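Local atomic coordinates of ABC-type branched-chain amino acid transport systems periplasmic component-like protein (Thermomonospora curvata, PDB entry 4N03), a protein that probably binds fatty acids such as the palmitic acid held here and delivers them to an ABC transporter. Residues Leu271-Ser285 and Thr370-Val384. Residues are numbered along the deposited sequence; the frame is centred on the assembly and turned at random.
Sequences LVEGFFIATAGAPMS and TYIIKPDEKATGGAV. With PLM (palmitic acid), chain B.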
loop_
_atom_site.group_PDB
_atom_site.type_symbol
_atom_site.label_atom_id
_atom_site.label_comp_id
_atom_site.label_asym_id
_atom_site.label_seq_id
_atom_site.Cartn_x
_atom_site.Cartn_y
_atom_site.Cartn_z
ATOM N N LEU A 271 -15.933 -1.405 14.089
ATOM C CA LEU A 271 -15.106 -0.762 13.099
ATOM C C LEU A 271 -15.568 0.648 12.779
ATOM O O LEU A 271 -14.758 1.480 12.376
ATOM C CB LEU A 271 -15.025 -1.598 11.815
ATOM C CG LEU A 271 -14.379 -2.968 12.043
ATOM C CD1 LEU A 271 -14.653 -3.817 10.822
ATOM C CD2 LEU A 271 -12.880 -2.846 12.382
ATOM N N VAL A 272 -16.864 0.969 12.944
ATOM C CA VAL A 272 -17.394 2.274 12.521
ATOM C C VAL A 272 -17.391 3.331 13.606
ATOM O O VAL A 272 -17.782 4.470 13.371
ATOM C CB VAL A 272 -18.781 2.156 11.871
ATOM C CG1 VAL A 272 -18.725 1.304 10.608
ATOM C CG2 VAL A 272 -19.808 1.679 12.871
ATOM N N GLU A 273 -16.912 2.952 14.784
ATOM C CA GLU A 273 -16.534 3.917 15.820
ATOM C C GLU A 273 -15.294 3.440 16.545
ATOM O O GLU A 273 -15.157 2.261 16.764
ATOM C CB GLU A 273 -17.636 4.174 16.846
ATOM C CG GLU A 273 -18.038 3.005 17.658
ATOM C CD GLU A 273 -19.015 3.348 18.790
ATOM O OE1 GLU A 273 -18.791 4.307 19.552
ATOM O OE2 GLU A 273 -19.990 2.593 18.964
ATOM N N GLY A 274 -14.414 4.372 16.871
ATOM C CA GLY A 274 -13.226 4.070 17.669
ATOM C C GLY A 274 -12.094 3.389 16.952
ATOM O O GLY A 274 -11.135 2.996 17.637
ATOM N N PHE A 275 -12.154 3.313 15.642
ATOM C CA PHE A 275 -11.206 2.586 14.817
ATOM C C PHE A 275 -10.777 3.474 13.660
ATOM O O PHE A 275 -11.611 3.927 12.834
ATOM C CB PHE A 275 -11.867 1.294 14.307
ATOM C CG PHE A 275 -10.960 0.399 13.532
ATOM C CD1 PHE A 275 -10.747 0.615 12.204
ATOM C CD2 PHE A 275 -10.352 -0.696 14.102
ATOM C CE1 PHE A 275 -9.946 -0.180 11.458
ATOM C CE2 PHE A 275 -9.540 -1.505 13.349
ATOM C CZ PHE A 275 -9.298 -1.245 12.033
ATOM N N PHE A 276 -9.483 3.785 13.623
ATOM C CA PHE A 276 -8.943 4.701 12.670
ATOM C C PHE A 276 -7.806 4.046 11.903
ATOM O O PHE A 276 -7.119 3.180 12.450
ATOM C CB PHE A 276 -8.448 5.962 13.422
ATOM C CG PHE A 276 -9.511 6.598 14.258
ATOM C CD1 PHE A 276 -10.475 7.387 13.645
ATOM C CD2 PHE A 276 -9.602 6.373 15.593
ATOM C CE1 PHE A 276 -11.481 7.965 14.369
ATOM C CE2 PHE A 276 -10.619 6.922 16.335
ATOM C CZ PHE A 276 -11.562 7.728 15.718
ATOM N N ILE A 277 -7.562 4.492 10.689
ATOM C CA ILE A 277 -6.525 3.979 9.821
ATOM C C ILE A 277 -5.658 5.119 9.334
ATOM O O ILE A 277 -6.145 6.134 8.841
ATOM C CB ILE A 277 -7.124 3.244 8.598
ATOM C CG1 ILE A 277 -7.938 2.002 8.997
ATOM C CG2 ILE A 277 -6.053 2.865 7.581
ATOM C CD1 ILE A 277 -7.087 0.856 9.550
ATOM N N ALA A 278 -4.343 4.966 9.516
ATOM C CA ALA A 278 -3.351 5.912 9.004
ATOM C C ALA A 278 -2.908 5.427 7.631
ATOM O O ALA A 278 -2.484 4.305 7.481
ATOM C CB ALA A 278 -2.171 5.979 9.926
ATOM N N THR A 279 -3.095 6.276 6.613
ATOM C CA THR A 279 -2.795 5.885 5.259
ATOM C C THR A 279 -2.462 7.089 4.408
ATOM O O THR A 279 -3.093 8.140 4.561
ATOM C CB THR A 279 -4.011 5.157 4.628
ATOM O OG1 THR A 279 -3.690 4.851 3.274
ATOM C CG2 THR A 279 -5.299 5.958 4.701
ATOM N N ALA A 280 -1.505 6.955 3.496
ATOM C CA ALA A 280 -1.193 8.001 2.544
ATOM C C ALA A 280 -2.219 8.088 1.405
ATOM O O ALA A 280 -2.189 9.032 0.645
ATOM C CB ALA A 280 0.170 7.769 1.915
ATOM N N GLY A 281 -3.076 7.064 1.263
ATOM C CA GLY A 281 -4.038 7.003 0.170
ATOM C C GLY A 281 -5.404 7.547 0.528
ATOM O O GLY A 281 -5.918 7.307 1.605
ATOM N N ALA A 282 -5.981 8.281 -0.412
ATOM C CA ALA A 282 -7.321 8.780 -0.220
ATOM C C ALA A 282 -8.332 7.626 -0.396
ATOM O O ALA A 282 -8.116 6.741 -1.233
ATOM C CB ALA A 282 -7.626 9.844 -1.238
ATOM N N PRO A 283 -9.395 7.641 0.404
ATOM C CA PRO A 283 -10.444 6.674 0.185
ATOM C C PRO A 283 -11.345 7.082 -1.020
ATOM O O PRO A 283 -11.281 8.207 -1.505
ATOM C CB PRO A 283 -11.201 6.716 1.498
ATOM C CG PRO A 283 -11.091 8.131 1.932
ATOM C CD PRO A 283 -9.722 8.559 1.474
HETATM N N MSE A 284 -12.222 6.172 -1.448
HETATM C CA MSE A 284 -13.117 6.376 -2.625
HETATM C C MSE A 284 -14.175 7.420 -2.392
HETATM O O MSE A 284 -14.875 7.786 -3.327
HETATM C CB MSE A 284 -13.659 5.028 -3.056
HETATM C CG MSE A 284 -12.520 4.115 -3.495
HETATM SE SE MSE A 284 -12.555 3.650 -5.371
HETATM C CE MSE A 284 -12.607 5.438 -6.128
ATOM N N SER A 285 -14.357 7.872 -1.170
ATOM C CA SER A 285 -15.284 8.928 -0.802
ATOM C C SER A 285 -14.700 10.318 -0.861
ATOM O O SER A 285 -15.397 11.297 -0.661
ATOM C CB SER A 285 -15.811 8.655 0.585
ATOM O OG SER A 285 -14.725 8.673 1.491
ATOM N N THR A 370 0.099 11.855 5.664
ATOM C CA THR A 370 -0.760 10.747 6.054
ATOM C C THR A 370 -2.162 11.262 6.336
ATOM O O THR A 370 -2.342 12.239 7.054
ATOM C CB THR A 370 -0.211 10.137 7.374
ATOM O OG1 THR A 370 1.143 9.699 7.170
ATOM C CG2 THR A 370 -1.064 9.002 7.908
ATOM N N TYR A 371 -3.174 10.601 5.736
ATOM C CA TYR A 371 -4.581 10.777 6.126
ATOM C C TYR A 371 -4.909 9.946 7.309
ATOM O O TYR A 371 -4.282 8.882 7.522
ATOM C CB TYR A 371 -5.531 10.271 5.020
ATOM C CG TYR A 371 -5.501 10.977 3.700
ATOM C CD1 TYR A 371 -4.643 10.580 2.695
ATOM C CD2 TYR A 371 -6.407 12.009 3.402
ATOM C CE1 TYR A 371 -4.628 11.189 1.458
ATOM C CE2 TYR A 371 -6.397 12.621 2.162
ATOM C CZ TYR A 371 -5.548 12.196 1.194
ATOM O OH TYR A 371 -5.576 12.836 -0.027
ATOM N N ILE A 372 -5.879 10.372 8.111
ATOM C CA ILE A 372 -6.528 9.452 9.055
ATOM C C ILE A 372 -7.932 9.198 8.459
ATOM O O ILE A 372 -8.664 10.168 8.205
ATOM C CB ILE A 372 -6.655 10.009 10.466
ATOM C CG1 ILE A 372 -5.315 10.450 11.010
ATOM C CG2 ILE A 372 -7.355 8.969 11.356
ATOM C CD1 ILE A 372 -4.285 9.358 11.162
ATOM N N ILE A 373 -8.294 7.951 8.271
ATOM C CA ILE A 373 -9.588 7.559 7.757
ATOM C C ILE A 373 -10.276 6.679 8.781
ATOM O O ILE A 373 -9.652 6.141 9.695
ATOM C CB ILE A 373 -9.507 6.916 6.340
ATOM C CG1 ILE A 373 -8.960 5.527 6.376
ATOM C CG2 ILE A 373 -8.753 7.826 5.385
ATOM C CD1 ILE A 373 -8.988 4.846 5.050
ATOM N N LYS A 374 -11.580 6.472 8.614
ATOM C CA LYS A 374 -12.290 5.480 9.416
ATOM C C LYS A 374 -13.245 4.706 8.510
ATOM O O LYS A 374 -13.803 5.250 7.512
ATOM C CB LYS A 374 -13.061 6.092 10.561
ATOM C CG LYS A 374 -14.188 7.006 10.091
ATOM C CD LYS A 374 -14.971 7.631 11.224
ATOM C CE LYS A 374 -15.824 6.644 12.015
ATOM N NZ LYS A 374 -16.918 6.001 11.208
ATOM N N PRO A 375 -13.517 3.458 8.865
ATOM C CA PRO A 375 -14.606 2.714 8.240
ATOM C C PRO A 375 -15.947 3.428 8.360
ATOM O O PRO A 375 -16.240 4.024 9.393
ATOM C CB PRO A 375 -14.614 1.411 8.995
ATOM C CG PRO A 375 -13.236 1.254 9.493
ATOM C CD PRO A 375 -12.816 2.642 9.872
ATOM N N ASP A 376 -16.766 3.343 7.299
ATOM C CA ASP A 376 -18.117 3.954 7.247
ATOM C C ASP A 376 -18.919 3.236 6.218
ATOM O O ASP A 376 -18.539 3.227 5.076
ATOM C CB ASP A 376 -17.974 5.414 6.883
ATOM C CG ASP A 376 -19.263 6.219 7.050
ATOM O OD1 ASP A 376 -20.377 5.634 7.140
ATOM O OD2 ASP A 376 -19.147 7.455 7.085
ATOM N N GLU A 377 -19.980 2.599 6.641
ATOM C CA GLU A 377 -20.785 1.846 5.705
ATOM C C GLU A 377 -21.561 2.738 4.725
ATOM O O GLU A 377 -21.965 2.289 3.660
ATOM C CB GLU A 377 -21.716 0.920 6.480
ATOM C CG GLU A 377 -22.897 1.597 7.160
ATOM C CD GLU A 377 -22.599 2.291 8.500
ATOM O OE1 GLU A 377 -21.418 2.629 8.889
ATOM O OE2 GLU A 377 -23.621 2.485 9.197
ATOM N N LYS A 378 -21.737 3.998 5.090
ATOM C CA LYS A 378 -22.474 4.985 4.303
ATOM C C LYS A 378 -21.644 5.615 3.186
ATOM O O LYS A 378 -22.163 6.343 2.354
ATOM C CB LYS A 378 -22.983 6.116 5.223
ATOM C CG LYS A 378 -23.784 5.603 6.410
ATOM C CD LYS A 378 -24.417 6.709 7.234
ATOM C CE LYS A 378 -25.504 6.113 8.113
ATOM N NZ LYS A 378 -26.673 7.016 8.188
ATOM N N ALA A 379 -20.354 5.356 3.159
ATOM C CA ALA A 379 -19.465 6.058 2.272
ATOM C C ALA A 379 -19.032 5.208 1.122
ATOM O O ALA A 379 -18.843 4.006 1.269
ATOM C CB ALA A 379 -18.234 6.479 3.092
ATOM N N THR A 380 -18.793 5.852 -0.011
ATOM C CA THR A 380 -18.219 5.190 -1.167
ATOM C C THR A 380 -16.842 4.630 -0.776
ATOM O O THR A 380 -16.005 5.335 -0.220
ATOM C CB THR A 380 -18.108 6.181 -2.323
ATOM O OG1 THR A 380 -19.405 6.723 -2.582
ATOM C CG2 THR A 380 -17.619 5.514 -3.608
ATOM N N GLY A 381 -16.638 3.352 -1.071
ATOM C CA GLY A 381 -15.411 2.684 -0.712
ATOM C C GLY A 381 -15.308 2.284 0.736
ATOM O O GLY A 381 -14.224 1.843 1.178
ATOM N N GLY A 382 -16.360 2.464 1.517
ATOM C CA GLY A 382 -16.400 1.925 2.878
ATOM C C GLY A 382 -15.563 2.680 3.892
ATOM O O GLY A 382 -15.318 2.158 4.973
ATOM N N ALA A 383 -15.178 3.914 3.587
ATOM C CA ALA A 383 -14.311 4.677 4.488
ATOM C C ALA A 383 -14.476 6.150 4.189
ATOM O O ALA A 383 -14.744 6.537 3.056
ATOM C CB ALA A 383 -12.848 4.268 4.368
ATOM N N VAL A 384 -14.211 6.979 5.207
ATOM C CA VAL A 384 -14.253 8.441 5.053
ATOM C C VAL A 384 -13.018 9.043 5.703
ATOM O O VAL A 384 -12.461 8.512 6.673
ATOM C CB VAL A 384 -15.512 9.116 5.676
ATOM C CG1 VAL A 384 -16.794 8.746 4.965
ATOM C CG2 VAL A 384 -15.693 8.839 7.140
HETATM C C1 PLM B . 2.689 -5.530 3.690
HETATM O O1 PLM B . 3.351 -4.472 3.517
HETATM O O2 PLM B . 3.169 -6.683 3.642
HETATM C C2 PLM B . 1.185 -5.420 3.791
HETATM C C3 PLM B . 0.619 -5.304 2.309
HETATM C C4 PLM B . -0.854 -4.967 2.261
HETATM C C5 PLM B . -1.392 -4.923 0.873
HETATM C C6 PLM B . -2.859 -4.491 0.666
HETATM C C7 PLM B . -2.940 -2.989 0.429
HETATM C C8 PLM B . -4.325 -2.403 0.402
HETATM C C9 PLM B . -4.424 -0.987 -0.134
HETATM C CA PLM B . -4.288 0.130 0.927
HETATM C CB PLM B . -4.103 1.504 0.167
HETATM C CC PLM B . -2.845 2.267 0.677
HETATM C CD PLM B . -2.289 3.281 -0.301
HETATM C CE PLM B . -1.036 4.035 0.126
HETATM C CF PLM B . -0.243 4.507 -1.103
HETATM C CG PLM B . -0.703 5.832 -1.684
HETATM O O HOH W 1 -12.070 3.617 0.014
#
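Ile277 and Thr279 pair with Ile373 and Tyr371 where a parallel run of strands in one lobe of a type I periplasmic-binding-protein fold turns antiparallel: strand 275-279 lies between strand 251-253 and the reversed strand 370-375, which a hairpin joins to strand 383-390. Four backbone hydrogen bonds carry the pairing; Ile373 N to Ile277 O is nearly straight (169°), whereas Tyr371 N reaches Thr279 O at a more bent 140°.

Apolar packing differs on the two faces. On one, in the conformer described, Ile373 CG1 lies 3.7 Å from Ile277 CB; a chi1 of 74° sets this branch between the backbone N and the carbonyl carbon and leaves CG2 to meet Pro283 CD. On the other, Ile372 CG2 touches Phe276 CB, and helix 148-161 packs over this side through Trp158. Farther along, Pro375 presents CD to the edge of the Phe275 ring at 3.7 Å from CD1, while Leu271 CD2 sits over the centre of one face of that ring. Tyr371 receives Ala282 CA over a face in a CH-pi contact, and its hydroxyl bonds to Gly354 O.

Polar bonds outside the strand pairing follow at both ends and at the bend between them. Lys374, bent at chi3 and chi4, carries NZ across to Val272 O (2.8 Å, from above the carbonyl plane) and back to Pro375 O of its own strand, bridging the segments; a methionine in its place would probably leave both carbonyls without this donor and the chain at Val272 less firmly tied to strand 370-375. Beside the bound palmitic acid, Thr279 OG1 accepts from Gly281 N in an ST turn, bending the chain where it passes the lipid tail. At the far end, a water links Met284 N to Gly381 O, and Ser285 OG donates to a lone pair of Ala383 O at 2.6 Å, in the carbonyl plane.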